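Local coordinates for putative O-GlcNAcase nagJ (Clostridium perfringens, PDB 6PV5), which probably removes terminal N-acetylglucosamine residues from glycoconjugates by hydrolysis, as a family 84 glycoside hydrolase, at residues A[351-354]-A[355-359]. Sequence-based numbering, arbitrary orientation.
With EDO (1,2-ethanediol), chain F.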
ATOM      1  N   GLU A 351     -25.789 -11.892  17.319  1.00 51.35           N
ATOM      2  CA  GLU A 351     -25.977 -12.522  16.017  1.00 51.81           C
ATOM      3  C   GLU A 351     -26.830 -11.635  15.103  1.00 49.48           C
ATOM      4  O   GLU A 351     -26.805 -11.798  13.892  1.00 55.89           O
ATOM      5  CB  GLU A 351     -26.576 -13.921  16.192  1.00 54.57           C
ATOM      6  N   GLU A 352     -27.571 -10.690  15.688  1.00 44.89           N
ATOM      7  CA  GLU A 352     -28.484  -9.827  14.958  1.00 50.21           C
ATOM      8  C   GLU A 352     -27.734  -8.635  14.343  1.00 47.07           C
ATOM      9  O   GLU A 352     -26.782  -8.114  14.924  1.00 43.33           O
ATOM     10  CB  GLU A 352     -29.606  -9.373  15.898  1.00 51.26           C
ATOM     11  CG  GLU A 352     -29.258  -8.090  16.632  1.00 65.94           C
ATOM     12  CD  GLU A 352     -30.272  -7.513  17.603  1.00 71.57           C
ATOM     13  OE1 GLU A 352     -30.606  -8.205  18.594  1.00 69.20           O
ATOM     14  OE2 GLU A 352     -30.708  -6.355  17.371  1.00 76.28           O
ATOM     15  N   VAL A 353     -28.200  -8.201  13.161  1.00 41.79           N
ATOM     16  CA  VAL A 353     -27.678  -7.032  12.467  1.00 36.84           C
ATOM     17  C   VAL A 353     -28.246  -5.777  13.123  1.00 36.56           C
ATOM     18  O   VAL A 353     -29.426  -5.722  13.448  1.00 40.24           O
ATOM     19  CB  VAL A 353     -27.974  -7.121  10.956  1.00 34.03           C
ATOM     20  CG1 VAL A 353     -27.422  -5.927  10.177  1.00 28.45           C
ATOM     21  CG2 VAL A 353     -27.402  -8.410  10.384  1.00 30.28           C
ATOM     22  N   LYS A 354     -27.403  -4.769  13.357  1.00 36.37           N
ATOM     23  CA  LYS A 354     -27.884  -3.560  14.024  1.00 38.24           C
ATOM     24  C   LYS A 354     -28.776  -2.732  13.091  1.00 35.39           C
ATOM     25  O   LYS A 354     -28.681  -2.850  11.880  1.00 33.12           O
ATOM     26  CB  LYS A 354     -26.725  -2.759  14.623  1.00 38.72           C
ATOM     27  CG  LYS A 354     -26.425  -3.114  16.074  1.00 42.40           C
ATOM     28  CD  LYS A 354     -25.033  -2.787  16.531  1.00 44.15           C
ATOM     29  CE  LYS A 354     -24.878  -1.363  17.012  1.00 48.73           C
ATOM     30  NZ  LYS A 354     -23.453  -0.939  16.942  1.00 55.47           N
ATOM     31  N   THR A 355     -29.618  -1.872  13.670  1.00 35.90           N
ATOM     32  CA  THR A 355     -30.604  -1.122  12.907  1.00 39.56           C
ATOM     33  C   THR A 355     -29.943  -0.303  11.797  1.00 39.76           C
ATOM     34  O   THR A 355     -30.353  -0.396  10.638  1.00 42.89           O
ATOM     35  CB  THR A 355     -31.462  -0.231  13.816  1.00 42.94           C
ATOM     36  OG1 THR A 355     -31.913  -1.015  14.918  1.00 44.26           O
ATOM     37  CG2 THR A 355     -32.656   0.371  13.108  1.00 42.12           C
ATOM     38  N   TYR A 356     -28.925   0.503  12.132  1.00 35.77           N
ATOM     39  CA  TYR A 356     -28.345   1.351  11.093  1.00 33.22           C
ATOM     40  C   TYR A 356     -27.912   0.519   9.884  1.00 32.87           C
ATOM     41  O   TYR A 356     -28.209   0.867   8.739  1.00 31.45           O
ATOM     42  CB  TYR A 356     -27.251   2.295  11.617  1.00 33.94           C
ATOM     43  CG  TYR A 356     -26.456   2.947  10.505  1.00 31.22           C
ATOM     44  CD1 TYR A 356     -26.788   4.209  10.036  1.00 29.65           C
ATOM     45  CD2 TYR A 356     -25.418   2.278   9.879  1.00 28.85           C
ATOM     46  CE1 TYR A 356     -26.079   4.812   9.005  1.00 29.78           C
ATOM     47  CE2 TYR A 356     -24.728   2.846   8.816  1.00 32.83           C
ATOM     48  CZ  TYR A 356     -25.051   4.123   8.388  1.00 29.91           C
ATOM     49  OH  TYR A 356     -24.381   4.695   7.347  1.00 29.14           O
ATOM     50  N   THR A 357     -27.195  -0.581  10.142  1.00 31.92           N
ATOM     51  CA  THR A 357     -26.626  -1.384   9.071  1.00 33.83           C
ATOM     52  C   THR A 357     -27.746  -2.046   8.278  1.00 36.81           C
ATOM     53  O   THR A 357     -27.644  -2.193   7.053  1.00 34.16           O
ATOM     54  CB  THR A 357     -25.634  -2.430   9.603  1.00 35.73           C
ATOM     55  OG1 THR A 357     -24.490  -1.729  10.104  1.00 40.21           O
ATOM     56  CG2 THR A 357     -25.179  -3.405   8.538  1.00 33.94           C
ATOM     57  N   LYS A 358     -28.783  -2.480   9.008  1.00 34.58           N
ATOM     58  CA  LYS A 358     -29.914  -3.155   8.398  1.00 43.10           C
ATOM     59  C   LYS A 358     -30.545  -2.215   7.367  1.00 35.45           C
ATOM     60  O   LYS A 358     -30.678  -2.566   6.212  1.00 36.70           O
ATOM     61  CB  LYS A 358     -30.900  -3.600   9.482  1.00 45.01           C
ATOM     62  CG  LYS A 358     -32.196  -4.213   8.976  1.00 51.04           C
ATOM     63  CD  LYS A 358     -33.100  -4.692  10.095  1.00 54.46           C
ATOM     64  CE  LYS A 358     -34.393  -5.290   9.578  1.00 62.89           C
ATOM     65  NZ  LYS A 358     -34.137  -6.293   8.515  1.00 59.08           N
ATOM     66  N   GLU A 359     -30.865  -1.004   7.801  1.00 36.84           N
ATOM     67  CA  GLU A 359     -31.517  -0.005   6.975  1.00 40.28           C
ATOM     68  C   GLU A 359     -30.586   0.483   5.870  1.00 43.02           C
ATOM     69  O   GLU A 359     -31.009   0.591   4.719  1.00 42.44           O
ATOM     70  CB  GLU A 359     -32.006   1.129   7.874  1.00 44.26           C
ATOM     71  CG  GLU A 359     -32.972   0.623   8.927  1.00 44.89           C
ATOM     72  CD  GLU A 359     -33.708   1.707   9.681  1.00 55.69           C
ATOM     73  OE1 GLU A 359     -33.285   2.883   9.581  1.00 57.74           O
ATOM     74  OE2 GLU A 359     -34.705   1.368  10.373  1.00 64.09           O
TER
HETATM   75  C1  EDO F 605     -27.760   0.927  15.962  1.00 38.01           C
HETATM   76  O1  EDO F 605     -27.472   0.671  14.616  1.00 40.39           O
HETATM   77  C2  EDO F 605     -28.018   2.329  15.999  1.00 43.30           C
HETATM   78  O2  EDO F 605     -29.045   2.479  15.049  1.00 51.76           O
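Val353 meets Thr357 where a short strand gives way to a helix. Val353 CG1 lies 3.8 Å from Thr357 CG2, and the two side chains cross at about a right angle. With CG1 anti to its own backbone N (chi1 -179°), Val353 sends this methyl onto the first helical turn. Val394 of helix 385-395 packs on both residues, making this the tight side of the contact. Thr357 is buried, but its OG1 is hydrogen-bonded to Glu341 OE1.

Lys354 is the N-cap residue. Its carbonyl O accepts the backbone N-H of Lys358 at 2.9 Å, with an N-H...O angle of 156°. The CB of Lys358 also rests against this oxygen, 3.4 Å from Lys354 O. The Lys354 side chain bends near its end, and its NZ is hydrogen-bonded to Ser346 O.

The backbone N-H of Tyr356, in the first turn, donates to O1 of a 1,2-ethanediol at 2.9 Å. This molecule, probably from the crystallisation liquor, also contacts Lys354 CE through its C1 and is hydrogen-bonded to Glu341 OE2.

The loose side belongs to Thr355 and Lys358, both exposed. The Lys358 chain runs straight as far as CE, bends at its last torsion and leads away from Val353 and Lys354.

Residues 351-359 form a junction from the second strand of a small antiparallel pair (348-349 with 352-353) into the N-terminus of helix 355-363, in the chain segment that connects strands 336-338 and 369-372 of the catalytic (beta/alpha)8 barrel.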